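Side-chain contacts in probable aromatic acid decarboxylase (Aquifex aeolicus, PDB 2EJB), which probably links a dimethylallyl group from dimethylallyl phosphate to the flavin of FMN, making the prenylated cofactor used by the UbiD decarboxylase: residues Ile18-Val23 against Gly84-Pro89; Ser71-Gly76 against Val80-Val85; Gly101-Leu106 against Val110-Leu115. One frame throughout, in Å; residues are numbered along the deposited sequence.

Strand 82-90 ties the three contacts together. Interactions 1 and 2 share Gly84 and Val85 on it, with centres about 15 Å apart. Tyr86 faces helix 14-26 in interaction 1, while Val85 turns to the opposite side of the strand, where its CG1 lies 3.9 Å from CG1 of Val110 in interaction 3. Interactions 2 and 3, with centres about 11 Å apart, abut directly: CA of Gly76 is 3.5 Å from CG1 of Val113. The predicted FMN site lies near two of them, the side chains of Val88 in interaction 1 and Arg126 being about 9 Å apart, and those of Asn103 in interaction 3 and Thr94 likewise. Interaction 2 lies farther off, away from the probable flavin and dimethylallyl phosphate sites.

Interaction 1 of 3, residues Ile18-Val23 against Gly84-Pro89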
ATOM      1  N   ILE A  18       1.329  -9.518 -14.401  1.00 39.36           N
ATOM      2  CA  ILE A  18       0.868  -9.990 -15.702  1.00 40.03           C
ATOM      3  C   ILE A  18       0.613  -8.777 -16.588  1.00 38.16           C
ATOM      4  O   ILE A  18       1.104  -8.699 -17.717  1.00 42.84           O
ATOM      5  CB  ILE A  18      -0.443 -10.800 -15.548  1.00 40.99           C
ATOM      6  CG1 ILE A  18      -0.166 -12.086 -14.775  1.00 41.61           C
ATOM      7  CG2 ILE A  18      -1.053 -11.102 -16.910  1.00 45.21           C
ATOM      8  CD1 ILE A  18       0.862 -12.965 -15.443  1.00 52.86           C
ATOM      9  N   LYS A  19      -0.145  -7.823 -16.054  1.00 39.70           N
ATOM     10  CA  LYS A  19      -0.479  -6.600 -16.776  1.00 40.18           C
ATOM     11  C   LYS A  19       0.775  -5.827 -17.171  1.00 41.16           C
ATOM     12  O   LYS A  19       0.877  -5.316 -18.290  1.00 38.16           O
ATOM     13  CB  LYS A  19      -1.379  -5.712 -15.910  1.00 40.57           C
ATOM     14  CG  LYS A  19      -1.901  -4.471 -16.625  1.00 50.72           C
ATOM     15  CD  LYS A  19      -2.583  -4.839 -17.934  1.00 57.55           C
ATOM     16  CE  LYS A  19      -3.777  -5.755 -17.703  1.00 67.41           C
ATOM     17  NZ  LYS A  19      -4.408  -6.191 -18.985  1.00 73.28           N
ATOM     18  N   LEU A  20       1.726  -5.736 -16.242  1.00 36.20           N
ATOM     19  CA  LEU A  20       2.969  -5.026 -16.506  1.00 37.22           C
ATOM     20  C   LEU A  20       3.714  -5.714 -17.647  1.00 36.00           C
ATOM     21  O   LEU A  20       4.281  -5.059 -18.522  1.00 37.92           O
ATOM     22  CB  LEU A  20       3.849  -4.997 -15.247  1.00 27.36           C
ATOM     23  CG  LEU A  20       5.260  -4.431 -15.417  1.00 32.73           C
ATOM     24  CD1 LEU A  20       5.192  -3.081 -16.110  1.00 32.02           C
ATOM     25  CD2 LEU A  20       5.936  -4.309 -14.049  1.00 31.52           C
ATOM     26  N   LEU A  21       3.709  -7.040 -17.622  1.00 35.68           N
ATOM     27  CA  LEU A  21       4.374  -7.830 -18.649  1.00 41.69           C
ATOM     28  C   LEU A  21       3.776  -7.536 -20.017  1.00 36.27           C
ATOM     29  O   LEU A  21       4.492  -7.270 -20.978  1.00 40.17           O
ATOM     30  CB  LEU A  21       4.231  -9.323 -18.342  1.00 41.99           C
ATOM     31  CG  LEU A  21       4.689 -10.297 -19.435  1.00 40.30           C
ATOM     32  CD1 LEU A  21       6.201 -10.218 -19.601  1.00 46.51           C
ATOM     33  CD2 LEU A  21       4.269 -11.709 -19.065  1.00 40.93           C
ATOM     34  N   GLN A  22       2.455  -7.576 -20.096  1.00 41.34           N
ATOM     35  CA  GLN A  22       1.778  -7.325 -21.356  1.00 40.31           C
ATOM     36  C   GLN A  22       2.122  -5.948 -21.896  1.00 46.14           C
ATOM     37  O   GLN A  22       2.413  -5.794 -23.084  1.00 48.84           O
ATOM     38  CB  GLN A  22       0.265  -7.455 -21.168  1.00 39.46           C
ATOM     39  CG  GLN A  22      -0.162  -8.825 -20.688  1.00 45.13           C
ATOM     40  CD  GLN A  22      -1.614  -8.860 -20.262  1.00 47.42           C
ATOM     41  OE1 GLN A  22      -2.076  -7.981 -19.539  1.00 48.96           O
ATOM     42  NE2 GLN A  22      -2.336  -9.885 -20.694  1.00 48.05           N
ATOM     43  N   VAL A  23       2.104  -4.943 -21.026  1.00 41.87           N
ATOM     44  CA  VAL A  23       2.401  -3.590 -21.469  1.00 42.88           C
ATOM     45  C   VAL A  23       3.826  -3.443 -21.995  1.00 42.40           C
ATOM     46  O   VAL A  23       4.046  -2.802 -23.022  1.00 39.39           O
ATOM     47  CB  VAL A  23       2.158  -2.570 -20.343  1.00 44.90           C
ATOM     48  CG1 VAL A  23       2.394  -1.158 -20.861  1.00 51.98           C
ATOM     49  CG2 VAL A  23       0.732  -2.705 -19.835  1.00 54.86           C
ATOM     50  N   GLY A  84      16.227  -1.746 -16.276  1.00 41.22           N
ATOM     51  CA  GLY A  84      15.761  -1.887 -14.908  1.00 35.36           C
ATOM     52  C   GLY A  84      15.253  -3.277 -14.580  1.00 39.99           C
ATOM     53  O   GLY A  84      15.069  -4.123 -15.461  1.00 39.77           O
ATOM     54  N   VAL A  85      15.033  -3.520 -13.296  1.00 37.53           N
ATOM     55  CA  VAL A  85      14.535  -4.807 -12.848  1.00 35.31           C
ATOM     56  C   VAL A  85      13.276  -4.633 -12.028  1.00 33.20           C
ATOM     57  O   VAL A  85      13.267  -3.891 -11.042  1.00 35.28           O
ATOM     58  CB  VAL A  85      15.563  -5.546 -11.979  1.00 35.77           C
ATOM     59  CG1 VAL A  85      14.933  -6.804 -11.385  1.00 34.91           C
ATOM     60  CG2 VAL A  85      16.775  -5.912 -12.816  1.00 39.76           C
ATOM     61  N   TYR A  86      12.217  -5.317 -12.444  1.00 27.04           N
ATOM     62  CA  TYR A  86      10.940  -5.279 -11.740  1.00 33.80           C
ATOM     63  C   TYR A  86      10.718  -6.581 -10.992  1.00 33.16           C
ATOM     64  O   TYR A  86      11.046  -7.660 -11.491  1.00 29.93           O
ATOM     65  CB  TYR A  86       9.764  -5.105 -12.709  1.00 28.47           C
ATOM     66  CG  TYR A  86       9.609  -3.724 -13.302  1.00 38.43           C
ATOM     67  CD1 TYR A  86       9.813  -3.504 -14.666  1.00 34.59           C
ATOM     68  CD2 TYR A  86       9.232  -2.642 -12.509  1.00 32.40           C
ATOM     69  CE1 TYR A  86       9.644  -2.240 -15.224  1.00 35.36           C
ATOM     70  CE2 TYR A  86       9.061  -1.375 -13.058  1.00 35.95           C
ATOM     71  CZ  TYR A  86       9.267  -1.183 -14.416  1.00 34.21           C
ATOM     72  OH  TYR A  86       9.093   0.063 -14.969  1.00 29.45           O
ATOM     73  N   VAL A  87      10.166  -6.465  -9.791  1.00 32.22           N
ATOM     74  CA  VAL A  87       9.818  -7.614  -8.965  1.00 32.23           C
ATOM     75  C   VAL A  87       8.373  -7.273  -8.616  1.00 36.27           C
ATOM     76  O   VAL A  87       8.084  -6.642  -7.594  1.00 31.37           O
ATOM     77  CB  VAL A  87      10.681  -7.702  -7.685  1.00 38.07           C
ATOM     78  CG1 VAL A  87      10.224  -8.873  -6.832  1.00 30.61           C
ATOM     79  CG2 VAL A  87      12.150  -7.884  -8.062  1.00 35.60           C
ATOM     80  N   VAL A  88       7.478  -7.681  -9.513  1.00 34.79           N
ATOM     81  CA  VAL A  88       6.055  -7.398  -9.407  1.00 35.43           C
ATOM     82  C   VAL A  88       5.171  -8.634  -9.589  1.00 40.26           C
ATOM     83  O   VAL A  88       5.108  -9.210 -10.676  1.00 33.30           O
ATOM     84  CB  VAL A  88       5.645  -6.359 -10.481  1.00 32.31           C
ATOM     85  CG1 VAL A  88       4.161  -6.044 -10.372  1.00 24.63           C
ATOM     86  CG2 VAL A  88       6.493  -5.093 -10.342  1.00 30.99           C
ATOM     87  N   PRO A  89       4.501  -9.074  -8.515  1.00 39.23           N
ATOM     88  CA  PRO A  89       4.560  -8.445  -7.193  1.00 39.22           C
ATOM     89  C   PRO A  89       5.731  -9.023  -6.408  1.00 33.20           C
ATOM     90  O   PRO A  89       6.219 -10.102  -6.726  1.00 33.38           O
ATOM     91  CB  PRO A  89       3.221  -8.822  -6.574  1.00 36.98           C
ATOM     92  CG  PRO A  89       3.015 -10.210  -7.099  1.00 43.25           C
ATOM     93  CD  PRO A  89       3.424 -10.083  -8.566  1.00 42.78           C
TER
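Leu20 reaches from helix 14-26 to Tyr86 and Val88 on strand 82-90, and its CD2 methyl does all the touching. Just before it in sequence, Lys19 donates from NZ to OE1 of Gln22 (3.0 Å), a bond within the helix itself. At Leu20, CG lies anti to the backbone N (chi1 173°), which carries the branch out from the helix towards the strand. CD2 then settles over one face of the Tyr86 ring in a CH-pi contact, 4.0 Å from the centroid and 17° off the ring normal. It sits nearer the root of the ring than its hydroxyl, at 3.8 Å from Tyr86 CG. The same methyl also meets CG2 of Val88 at 3.8 Å, so it is shared between two residues pointing the same way off the strand. The far end of the tyrosine is fixed separately, its OH bonding to the backbone O of Leu173, while Leu174 of helix 162-176 also touches this side chain. Everything that touches here is buried. This is the helix-on-sheet packing of a three-layer, Rossmann-like flavoprotein fold, with helix 14-26, from the first beta-alpha-beta crossover, laid against the central parallel strands.

Interaction 2 of 3, residues Ser71-Gly76 against Val80-Val85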
ATOM      1  N   SER A  71      21.563 -18.525 -15.424  1.00 46.72           N
ATOM      2  CA  SER A  71      20.850 -17.486 -16.156  1.00 46.30           C
ATOM      3  C   SER A  71      21.715 -16.249 -16.357  1.00 46.83           C
ATOM      4  O   SER A  71      22.490 -15.873 -15.480  1.00 44.47           O
ATOM      5  CB  SER A  71      19.585 -17.093 -15.387  1.00 42.13           C
ATOM      6  OG  SER A  71      18.950 -15.978 -15.986  1.00 38.69           O
ATOM      7  N   PRO A  72      21.598 -15.603 -17.525  1.00 47.89           N
ATOM      8  CA  PRO A  72      22.390 -14.401 -17.795  1.00 49.29           C
ATOM      9  C   PRO A  72      22.097 -13.332 -16.751  1.00 46.08           C
ATOM     10  O   PRO A  72      22.987 -12.586 -16.345  1.00 51.31           O
ATOM     11  CB  PRO A  72      21.909 -13.975 -19.177  1.00 50.25           C
ATOM     12  CG  PRO A  72      21.512 -15.269 -19.813  1.00 56.21           C
ATOM     13  CD  PRO A  72      20.778 -15.961 -18.694  1.00 53.04           C
ATOM     14  N   LEU A  73      20.841 -13.273 -16.320  1.00 44.75           N
ATOM     15  CA  LEU A  73      20.407 -12.289 -15.337  1.00 41.67           C
ATOM     16  C   LEU A  73      21.180 -12.350 -14.030  1.00 38.91           C
ATOM     17  O   LEU A  73      21.188 -11.385 -13.268  1.00 37.73           O
ATOM     18  CB  LEU A  73      18.918 -12.459 -15.034  1.00 40.73           C
ATOM     19  CG  LEU A  73      17.922 -12.308 -16.186  1.00 46.36           C
ATOM     20  CD1 LEU A  73      16.511 -12.424 -15.626  1.00 38.32           C
ATOM     21  CD2 LEU A  73      18.113 -10.963 -16.892  1.00 37.91           C
ATOM     22  N   ALA A  74      21.822 -13.483 -13.765  1.00 40.90           N
ATOM     23  CA  ALA A  74      22.579 -13.639 -12.529  1.00 36.65           C
ATOM     24  C   ALA A  74      24.003 -13.126 -12.669  1.00 42.18           C
ATOM     25  O   ALA A  74      24.816 -13.270 -11.752  1.00 38.96           O
ATOM     26  CB  ALA A  74      22.587 -15.098 -12.100  1.00 34.99           C
ATOM     27  N   SER A  75      24.303 -12.524 -13.815  1.00 38.40           N
ATOM     28  CA  SER A  75      25.639 -11.987 -14.054  1.00 40.60           C
ATOM     29  C   SER A  75      25.594 -10.471 -14.153  1.00 38.45           C
ATOM     30  O   SER A  75      24.842  -9.921 -14.958  1.00 38.21           O
ATOM     31  CB  SER A  75      26.227 -12.568 -15.344  1.00 43.59           C
ATOM     32  OG  SER A  75      26.338 -13.978 -15.261  1.00 58.31           O
ATOM     33  N   GLY A  76      26.395  -9.803 -13.325  1.00 38.52           N
ATOM     34  CA  GLY A  76      26.434  -8.351 -13.343  1.00 37.57           C
ATOM     35  C   GLY A  76      26.857  -7.849 -14.705  1.00 38.10           C
ATOM     36  O   GLY A  76      26.308  -6.874 -15.222  1.00 38.35           O
ATOM     37  N   VAL A  80      24.054  -5.135 -16.177  1.00 34.97           N
ATOM     38  CA  VAL A  80      24.319  -3.703 -16.297  1.00 37.01           C
ATOM     39  C   VAL A  80      23.768  -3.079 -17.576  1.00 40.46           C
ATOM     40  O   VAL A  80      23.686  -1.859 -17.687  1.00 45.36           O
ATOM     41  CB  VAL A  80      25.840  -3.397 -16.212  1.00 38.15           C
ATOM     42  CG1 VAL A  80      26.391  -3.874 -14.876  1.00 36.94           C
ATOM     43  CG2 VAL A  80      26.586  -4.068 -17.374  1.00 36.61           C
ATOM     44  N   HIS A  81      23.374  -3.909 -18.536  1.00 42.62           N
ATOM     45  CA  HIS A  81      22.852  -3.399 -19.801  1.00 47.66           C
ATOM     46  C   HIS A  81      21.327  -3.286 -19.850  1.00 48.45           C
ATOM     47  O   HIS A  81      20.758  -2.890 -20.867  1.00 46.93           O
ATOM     48  CB  HIS A  81      23.357  -4.278 -20.947  1.00 52.07           C
ATOM     49  CG  HIS A  81      24.848  -4.298 -21.071  1.00 52.27           C
ATOM     50  ND1 HIS A  81      25.579  -3.182 -21.425  1.00 59.38           N
ATOM     51  CD2 HIS A  81      25.750  -5.285 -20.861  1.00 55.88           C
ATOM     52  CE1 HIS A  81      26.867  -3.484 -21.426  1.00 57.22           C
ATOM     53  NE2 HIS A  81      26.996  -4.753 -21.087  1.00 56.96           N
ATOM     54  N   TYR A  82      20.671  -3.626 -18.746  1.00 45.67           N
ATOM     55  CA  TYR A  82      19.214  -3.553 -18.670  1.00 43.36           C
ATOM     56  C   TYR A  82      18.762  -2.179 -18.196  1.00 39.74           C
ATOM     57  O   TYR A  82      19.480  -1.493 -17.476  1.00 41.70           O
ATOM     58  CB  TYR A  82      18.681  -4.614 -17.708  1.00 42.27           C
ATOM     59  CG  TYR A  82      18.769  -6.027 -18.237  1.00 38.61           C
ATOM     60  CD1 TYR A  82      17.613  -6.762 -18.496  1.00 39.64           C
ATOM     61  CD2 TYR A  82      20.001  -6.626 -18.487  1.00 41.63           C
ATOM     62  CE1 TYR A  82      17.680  -8.059 -18.991  1.00 38.58           C
ATOM     63  CE2 TYR A  82      20.081  -7.932 -18.987  1.00 44.03           C
ATOM     64  CZ  TYR A  82      18.913  -8.636 -19.235  1.00 36.81           C
ATOM     65  OH  TYR A  82      18.962  -9.913 -19.732  1.00 45.61           O
ATOM     66  N   ARG A  83      17.561  -1.782 -18.597  1.00 38.12           N
ATOM     67  CA  ARG A  83      17.029  -0.492 -18.196  1.00 38.73           C
ATOM     68  C   ARG A  83      16.544  -0.546 -16.750  1.00 34.86           C
ATOM     69  O   ARG A  83      16.456   0.477 -16.077  1.00 37.41           O
ATOM     70  CB  ARG A  83      15.877  -0.091 -19.115  1.00 48.33           C
ATOM     71  CG  ARG A  83      15.293   1.273 -18.793  1.00 46.04           C
ATOM     72  CD  ARG A  83      14.254   1.682 -19.808  1.00 49.57           C
ATOM     73  NE  ARG A  83      13.727   3.011 -19.526  1.00 51.25           N
ATOM     74  CZ  ARG A  83      12.987   3.714 -20.373  1.00 56.95           C
ATOM     75  NH1 ARG A  83      12.683   3.220 -21.568  1.00 55.75           N
ATOM     76  NH2 ARG A  83      12.534   4.907 -20.022  1.00 53.50           N
ATOM     77  N   GLY A  84      16.227  -1.746 -16.276  1.00 41.22           N
ATOM     78  CA  GLY A  84      15.761  -1.887 -14.908  1.00 35.36           C
ATOM     79  C   GLY A  84      15.253  -3.277 -14.580  1.00 39.99           C
ATOM     80  O   GLY A  84      15.069  -4.123 -15.461  1.00 39.77           O
ATOM     81  N   VAL A  85      15.033  -3.520 -13.296  1.00 37.53           N
ATOM     82  CA  VAL A  85      14.535  -4.807 -12.848  1.00 35.31           C
ATOM     83  C   VAL A  85      13.276  -4.633 -12.028  1.00 33.20           C
ATOM     84  O   VAL A  85      13.267  -3.891 -11.042  1.00 35.28           O
ATOM     85  CB  VAL A  85      15.563  -5.546 -11.979  1.00 35.77           C
ATOM     86  CG1 VAL A  85      14.933  -6.804 -11.385  1.00 34.91           C
ATOM     87  CG2 VAL A  85      16.775  -5.912 -12.816  1.00 39.76           C
TER
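Leu73 and Tyr82 meet at about a right angle, the leucine's CD2 methyl coming up to the hydroxyl end of the tyrosine. The approach is oblique to the ring and tight: CD2 lies 3.1 Å from OH and 3.4 Å from CZ of Tyr82, so the exact fit at the closest point is best taken with caution. The tyrosine points towards the 3-10 turn 72-74, with CG anti to its carbonyl carbon (chi1 -72°), and this stretches the ring across to Leu73. Its OH is also hydrogen-bonded to OD2 of Asp32 on the neighbouring strand 30-35. A phenylalanine here would probably leave that Asp32 carboxylate without its phenol mate.

The backbone of Leu73 is held weakly from its own side, its N donating to OG of Ser71 at 3.3 Å. Further along, the two segments join through the main chain: Val80 N donates to Gly76 O at 3.0 Å with an N-H...O angle of 157°, the donor tilted 17° from the carbonyl plane. Both methyls of Val80 lie on one side of that oxygen, CG1 doubtfully close. CG2 in turn rests 3.7 Å above one face of the neighbouring His81 ring.

Gly76 to Val80 is an i to i+4 bond, closing the single turn of helix 76-79. Together these pieces form the end of the crossover connection that brings the chain from edge strand 61-65 back to the central strand 82-90, the change of direction characteristic of the doubly wound, Rossmann-like sheet with strand order 3-2-1-4-5-6.

Interaction 3 of 3, residues Gly101-Leu106 against Val110-Leu115; sequences GINKNL and VGEVAL
Glu112 and Asn103 bring a carboxylate and an amide together where the loop 101-106 passes the side of helix 106-117. Starting at the glutamate's CB, the first atom already lies 3.8 Å from ND2 of Asn103. CG is turned anti to the backbone N (chi1 162°) and the chain runs on extended, which lifts CD away from the helix and alongside the loop. At the tip the oxygens divide their work. OE1 stands 2.7 Å from Asn103 ND2, with the amide and carboxylate planes 76° apart, and it also forms a salt bridge with NH1 of Arg109, nearly one turn earlier. OE2 takes a hydrogen bond from a water at 2.8 Å, and that water donates its other proton to the backbone O of Gly101 at 2.6 Å. Arginine and water around the carboxylate would be likely to favour its charged form.

Gly101, with phi 77°, is the C-prime residue of a Schellman motif, so the water bridge ties the end of helix 92-100 to the next helix. At the other end of the loop, Asn105 is the N-cap of helix 106-117, its OD1 accepting from His108 N. The first turn then closes with Val110 N to Leu106 O at 2.8 Å, while CG2 of Val110 packs against CD1 of Leu106 at 4.0 Å.

The polar Asn103-Glu112 pair thus lies on the side facing the end of helix 92-100. The buried Leu106 and Val110 instead meet the 71-76 loop, through Ala74 and Leu73, and one turn on Val113 rests on Leu79 of helix 76-79, just ahead of strand 82-90.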
ATOM      1  N   GLY A 101      20.127  -9.830   1.547  1.00 30.06           N
ATOM      2  CA  GLY A 101      21.131 -10.457   0.710  1.00 33.82           C
ATOM      3  C   GLY A 101      21.127 -11.968   0.774  1.00 36.24           C
ATOM      4  O   GLY A 101      22.117 -12.612   0.420  1.00 36.49           O
ATOM      5  N   ILE A 102      20.023 -12.531   1.251  1.00 33.96           N
ATOM      6  CA  ILE A 102      19.871 -13.977   1.321  1.00 39.06           C
ATOM      7  C   ILE A 102      19.281 -14.381  -0.028  1.00 44.67           C
ATOM      8  O   ILE A 102      18.274 -13.821  -0.458  1.00 45.58           O
ATOM      9  CB  ILE A 102      18.913 -14.389   2.459  1.00 41.57           C
ATOM     10  CG1 ILE A 102      19.537 -14.018   3.805  1.00 33.36           C
ATOM     11  CG2 ILE A 102      18.629 -15.886   2.384  1.00 38.92           C
ATOM     12  CD1 ILE A 102      18.701 -14.415   5.001  1.00 53.06           C
ATOM     13  N   ASN A 103      19.906 -15.343  -0.698  1.00 43.07           N
ATOM     14  CA  ASN A 103      19.426 -15.769  -2.005  1.00 50.75           C
ATOM     15  C   ASN A 103      18.978 -17.223  -2.069  1.00 53.02           C
ATOM     16  O   ASN A 103      19.800 -18.134  -2.125  1.00 54.38           O
ATOM     17  CB  ASN A 103      20.504 -15.477  -3.057  1.00 52.46           C
ATOM     18  CG  ASN A 103      20.712 -13.986  -3.273  1.00 52.49           C
ATOM     19  OD1 ASN A 103      20.166 -13.164  -2.539  1.00 70.05           O
ATOM     20  ND2 ASN A 103      21.505 -13.631  -4.281  1.00 62.52           N
ATOM     21  N   LYS A 104      17.662 -17.419  -2.059  1.00 53.87           N
ATOM     22  CA  LYS A 104      17.078 -18.752  -2.114  1.00 56.26           C
ATOM     23  C   LYS A 104      16.727 -19.152  -3.542  1.00 52.29           C
ATOM     24  O   LYS A 104      16.582 -20.335  -3.840  1.00 46.16           O
ATOM     25  CB  LYS A 104      15.819 -18.814  -1.249  1.00 56.27           C
ATOM     26  CG  LYS A 104      15.113 -20.163  -1.268  1.00 68.57           C
ATOM     27  CD  LYS A 104      14.067 -20.240  -0.169  1.00 71.02           C
ATOM     28  CE  LYS A 104      13.296 -21.549  -0.200  1.00 73.16           C
ATOM     29  NZ  LYS A 104      12.324 -21.609   0.926  1.00 75.68           N
ATOM     30  N   ASN A 105      16.583 -18.165  -4.422  1.00 49.88           N
ATOM     31  CA  ASN A 105      16.254 -18.417  -5.821  1.00 44.36           C
ATOM     32  C   ASN A 105      16.914 -17.380  -6.724  1.00 43.84           C
ATOM     33  O   ASN A 105      17.544 -16.431  -6.250  1.00 41.01           O
ATOM     34  CB  ASN A 105      14.736 -18.377  -6.042  1.00 51.56           C
ATOM     35  CG  ASN A 105      14.137 -17.003  -5.777  1.00 46.74           C
ATOM     36  OD1 ASN A 105      14.806 -15.986  -5.930  1.00 51.84           O
ATOM     37  ND2 ASN A 105      12.861 -16.969  -5.391  1.00 58.15           N
ATOM     38  N   LEU A 106      16.745 -17.562  -8.029  1.00 36.90           N
ATOM     39  CA  LEU A 106      17.316 -16.655  -9.016  1.00 36.69           C
ATOM     40  C   LEU A 106      16.847 -15.222  -8.800  1.00 34.97           C
ATOM     41  O   LEU A 106      17.632 -14.280  -8.908  1.00 35.82           O
ATOM     42  CB  LEU A 106      16.930 -17.104 -10.426  1.00 33.99           C
ATOM     43  CG  LEU A 106      17.382 -16.197 -11.577  1.00 39.81           C
ATOM     44  CD1 LEU A 106      18.900 -16.070 -11.572  1.00 36.76           C
ATOM     45  CD2 LEU A 106      16.893 -16.765 -12.901  1.00 39.03           C
ATOM     46  N   VAL A 110      19.031 -11.856  -8.655  1.00 33.88           N
ATOM     47  CA  VAL A 110      18.887 -10.733  -9.576  1.00 36.51           C
ATOM     48  C   VAL A 110      18.751  -9.419  -8.811  1.00 34.52           C
ATOM     49  O   VAL A 110      19.212  -8.372  -9.266  1.00 33.15           O
ATOM     50  CB  VAL A 110      17.664 -10.924 -10.499  1.00 42.65           C
ATOM     51  CG1 VAL A 110      17.502  -9.715 -11.421  1.00 39.25           C
ATOM     52  CG2 VAL A 110      17.840 -12.198 -11.323  1.00 41.42           C
ATOM     53  N   GLY A 111      18.111  -9.478  -7.650  1.00 35.03           N
ATOM     54  CA  GLY A 111      17.959  -8.281  -6.845  1.00 30.99           C
ATOM     55  C   GLY A 111      19.318  -7.873  -6.305  1.00 26.67           C
ATOM     56  O   GLY A 111      19.664  -6.695  -6.285  1.00 36.08           O
ATOM     57  N   GLU A 112      20.096  -8.855  -5.867  1.00 28.33           N
ATOM     58  CA  GLU A 112      21.426  -8.592  -5.329  1.00 32.54           C
ATOM     59  C   GLU A 112      22.338  -8.026  -6.418  1.00 32.43           C
ATOM     60  O   GLU A 112      23.133  -7.121  -6.162  1.00 33.47           O
ATOM     61  CB  GLU A 112      22.023  -9.881  -4.756  1.00 36.61           C
ATOM     62  CG  GLU A 112      23.533  -9.855  -4.572  1.00 34.56           C
ATOM     63  CD  GLU A 112      24.077 -11.187  -4.105  1.00 43.08           C
ATOM     64  OE1 GLU A 112      23.741 -12.217  -4.727  1.00 35.46           O
ATOM     65  OE2 GLU A 112      24.846 -11.200  -3.122  1.00 37.18           O
ATOM     66  N   VAL A 113      22.217  -8.564  -7.630  1.00 32.13           N
ATOM     67  CA  VAL A 113      23.032  -8.105  -8.754  1.00 30.53           C
ATOM     68  C   VAL A 113      22.659  -6.681  -9.137  1.00 25.76           C
ATOM     69  O   VAL A 113      23.534  -5.848  -9.370  1.00 31.72           O
ATOM     70  CB  VAL A 113      22.864  -9.016  -9.995  1.00 32.47           C
ATOM     71  CG1 VAL A 113      23.691  -8.471 -11.156  1.00 36.13           C
ATOM     72  CG2 VAL A 113      23.304 -10.443  -9.661  1.00 30.26           C
ATOM     73  N   ALA A 114      21.359  -6.404  -9.200  1.00 26.08           N
ATOM     74  CA  ALA A 114      20.888  -5.065  -9.539  1.00 27.86           C
ATOM     75  C   ALA A 114      21.447  -4.060  -8.537  1.00 28.12           C
ATOM     76  O   ALA A 114      21.930  -2.992  -8.919  1.00 34.40           O
ATOM     77  CB  ALA A 114      19.353  -5.015  -9.520  1.00 25.13           C
ATOM     78  N   LEU A 115      21.382  -4.413  -7.255  1.00 29.92           N
ATOM     79  CA  LEU A 115      21.870  -3.545  -6.186  1.00 35.03           C
ATOM     80  C   LEU A 115      23.368  -3.280  -6.267  1.00 32.85           C
ATOM     81  O   LEU A 115      23.796  -2.129  -6.177  1.00 39.73           O
ATOM     82  CB  LEU A 115      21.522  -4.137  -4.813  1.00 27.50           C
ATOM     83  CG  LEU A 115      20.023  -4.160  -4.480  1.00 39.66           C
ATOM     84  CD1 LEU A 115      19.774  -4.877  -3.151  1.00 32.55           C
ATOM     85  CD2 LEU A 115      19.506  -2.736  -4.423  1.00 35.82           C
TER
HETATM   86  O   HOH W   1      24.004 -10.981  -0.466  1.00 30.08           O